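Local coordinates for guanylate kinase (Stenotrophomonas maltophilia, PDB 6WCT), which transfers a phosphate group from ATP to GMP, giving ADP and GDP, and is thought to be essential for recycling GMP, at residues 53-58 and 71-76. Sequence-based numbering, arbitrary orientation.
Sequences ISFTSR and HFVSAE. With 5GP (guanosine-5'-monophosphate), chain E.
The carbonyl oxygen of His71 is gripped twice: Thr56 N donates a hydrogen bond (3.1 Å), tilted 30° from the carbonyl plane, and the CA of Phe55 adds a CA-H...O contact at 3.3 Å. Straighter bonds flank it, His71 N to Ser54 O (2.7 Å) and Val73 N to Thr56 O, and a water donates to both Arg58 O and Val73 O just past the strands. On one side of this parallel pairing, the CB of His71 sits over a face of the Phe55 ring, 3.8 Å from its centroid, while Val73 CG1 meets that ring's edge; Phe78 and Met81 of helix 75-83 extend this apolar patch. On the other, Thr56 turns OG1 anti to its own N (chi1 -174°), accepting from Arg58 N in an ST turn and also bonding Trp97 O, which leaves CG2 to touch Phe72 CD2 at 3.4 Å. Arg58's flat guanidinium suits a phosphate: NE donates to O3P of the bound GMP (3.0 Å) and NH2 to its O1P, with Glu64 also pairing with NH2. Ser54 is small enough to approach the base, and its OG donates to guanine O6. Residues flanking strand 55-56 thus hold base and phosphate, as in the GMP-binding region of guanylate kinases.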
# COMPACT_ATOMS: atom_id res chain seq x y z
N ILE A 53 17.18 3.46 -16.69
CA ILE A 53 17.30 4.52 -17.68
C ILE A 53 16.73 4.02 -19.00
O ILE A 53 17.23 3.04 -19.58
CB ILE A 53 18.76 4.97 -17.85
CG1 ILE A 53 19.37 5.35 -16.50
CG2 ILE A 53 18.84 6.14 -18.86
CD1 ILE A 53 18.65 6.47 -15.82
N SER A 54 15.67 4.67 -19.48
CA SER A 54 15.01 4.27 -20.71
C SER A 54 15.82 4.69 -21.94
O SER A 54 16.68 5.58 -21.89
CB SER A 54 13.62 4.90 -20.80
OG SER A 54 12.78 4.42 -19.77
N PHE A 55 15.55 4.01 -23.05
CA PHE A 55 15.96 4.40 -24.39
C PHE A 55 14.85 5.22 -25.03
O PHE A 55 13.67 5.02 -24.73
CB PHE A 55 16.26 3.17 -25.25
CG PHE A 55 17.59 2.53 -24.95
CD1 PHE A 55 17.75 1.72 -23.84
CD2 PHE A 55 18.68 2.76 -25.77
CE1 PHE A 55 18.96 1.16 -23.55
CE2 PHE A 55 19.90 2.20 -25.49
CZ PHE A 55 20.04 1.41 -24.36
N THR A 56 15.22 6.17 -25.89
CA THR A 56 14.22 6.92 -26.64
C THR A 56 14.85 7.40 -27.93
O THR A 56 16.05 7.71 -27.96
CB THR A 56 13.68 8.13 -25.86
OG1 THR A 56 12.61 8.72 -26.59
CG2 THR A 56 14.76 9.19 -25.70
N SER A 57 14.05 7.45 -28.99
CA SER A 57 14.50 8.04 -30.23
C SER A 57 14.04 9.49 -30.39
O SER A 57 14.33 10.10 -31.41
CB SER A 57 14.03 7.21 -31.43
OG SER A 57 12.61 7.24 -31.56
N ARG A 58 13.32 10.03 -29.41
CA ARG A 58 12.94 11.43 -29.49
C ARG A 58 14.17 12.32 -29.33
O ARG A 58 15.20 11.91 -28.79
CB ARG A 58 11.88 11.77 -28.44
CG ARG A 58 12.38 12.02 -27.01
CD ARG A 58 11.48 13.09 -26.39
NE ARG A 58 11.48 13.17 -24.93
CZ ARG A 58 12.43 13.76 -24.22
NH1 ARG A 58 13.48 14.29 -24.83
NH2 ARG A 58 12.33 13.82 -22.90
N HIS A 71 18.81 7.15 -22.54
CA HIS A 71 19.77 6.81 -23.57
C HIS A 71 19.12 7.23 -24.89
O HIS A 71 18.21 6.57 -25.39
CB HIS A 71 20.10 5.32 -23.54
CG HIS A 71 20.74 4.88 -22.27
ND1 HIS A 71 22.02 5.25 -21.91
CD2 HIS A 71 20.27 4.12 -21.25
CE1 HIS A 71 22.32 4.72 -20.74
NE2 HIS A 71 21.28 4.02 -20.32
N PHE A 72 19.56 8.36 -25.43
CA PHE A 72 19.01 8.86 -26.68
C PHE A 72 19.69 8.17 -27.85
O PHE A 72 20.91 8.18 -27.95
CB PHE A 72 19.20 10.37 -26.81
CG PHE A 72 18.46 11.16 -25.78
CD1 PHE A 72 19.07 11.47 -24.57
CD2 PHE A 72 17.17 11.62 -26.02
CE1 PHE A 72 18.39 12.22 -23.61
CE2 PHE A 72 16.48 12.36 -25.07
CZ PHE A 72 17.09 12.67 -23.86
N VAL A 73 18.90 7.55 -28.72
CA VAL A 73 19.42 6.89 -29.90
C VAL A 73 18.60 7.33 -31.10
O VAL A 73 17.61 8.04 -30.98
CB VAL A 73 19.41 5.36 -29.77
CG1 VAL A 73 20.33 4.94 -28.64
CG2 VAL A 73 17.99 4.84 -29.59
N SER A 74 19.06 6.93 -32.28
CA SER A 74 18.31 7.23 -33.49
C SER A 74 17.08 6.33 -33.56
O SER A 74 16.99 5.31 -32.88
CB SER A 74 19.18 7.02 -34.72
OG SER A 74 19.43 5.64 -34.93
N ALA A 75 16.11 6.74 -34.38
CA ALA A 75 14.95 5.89 -34.60
C ALA A 75 15.36 4.58 -35.25
O ALA A 75 14.88 3.50 -34.87
CB ALA A 75 13.90 6.61 -35.44
N GLU A 76 16.30 4.64 -36.20
CA GLU A 76 16.79 3.43 -36.86
C GLU A 76 17.46 2.50 -35.87
O GLU A 76 17.23 1.28 -35.89
CB GLU A 76 17.75 3.80 -37.99
P 5GP E . 9.04 12.54 -21.99
O1P 5GP E . 10.37 12.39 -21.29
O2P 5GP E . 8.35 13.89 -21.79
O3P 5GP E . 9.07 12.22 -23.47
O5' 5GP E . 8.08 11.44 -21.42
C5' 5GP E . 6.92 11.05 -22.13
C4' 5GP E . 6.31 9.83 -21.50
O4' 5GP E . 7.09 8.67 -21.88
C3' 5GP E . 6.31 9.85 -19.96
O3' 5GP E . 5.06 9.36 -19.47
C2' 5GP E . 7.38 8.84 -19.60
O2' 5GP E . 7.20 8.20 -18.35
C1' 5GP E . 7.25 7.86 -20.75
N9 5GP E . 8.41 7.00 -20.93
C8 5GP E . 9.69 7.27 -20.50
N7 5GP E . 10.49 6.24 -20.61
C5 5GP E . 9.69 5.24 -21.15
C6 5GP E . 9.98 3.90 -21.44
O6 5GP E . 11.05 3.32 -21.26
N1 5GP E . 8.88 3.21 -21.92
C2 5GP E . 7.63 3.77 -22.11
N2 5GP E . 6.67 2.96 -22.56
N3 5GP E . 7.35 5.04 -21.84
C4 5GP E . 8.41 5.71 -21.36
O HOH W 1 17.44 10.57 -29.74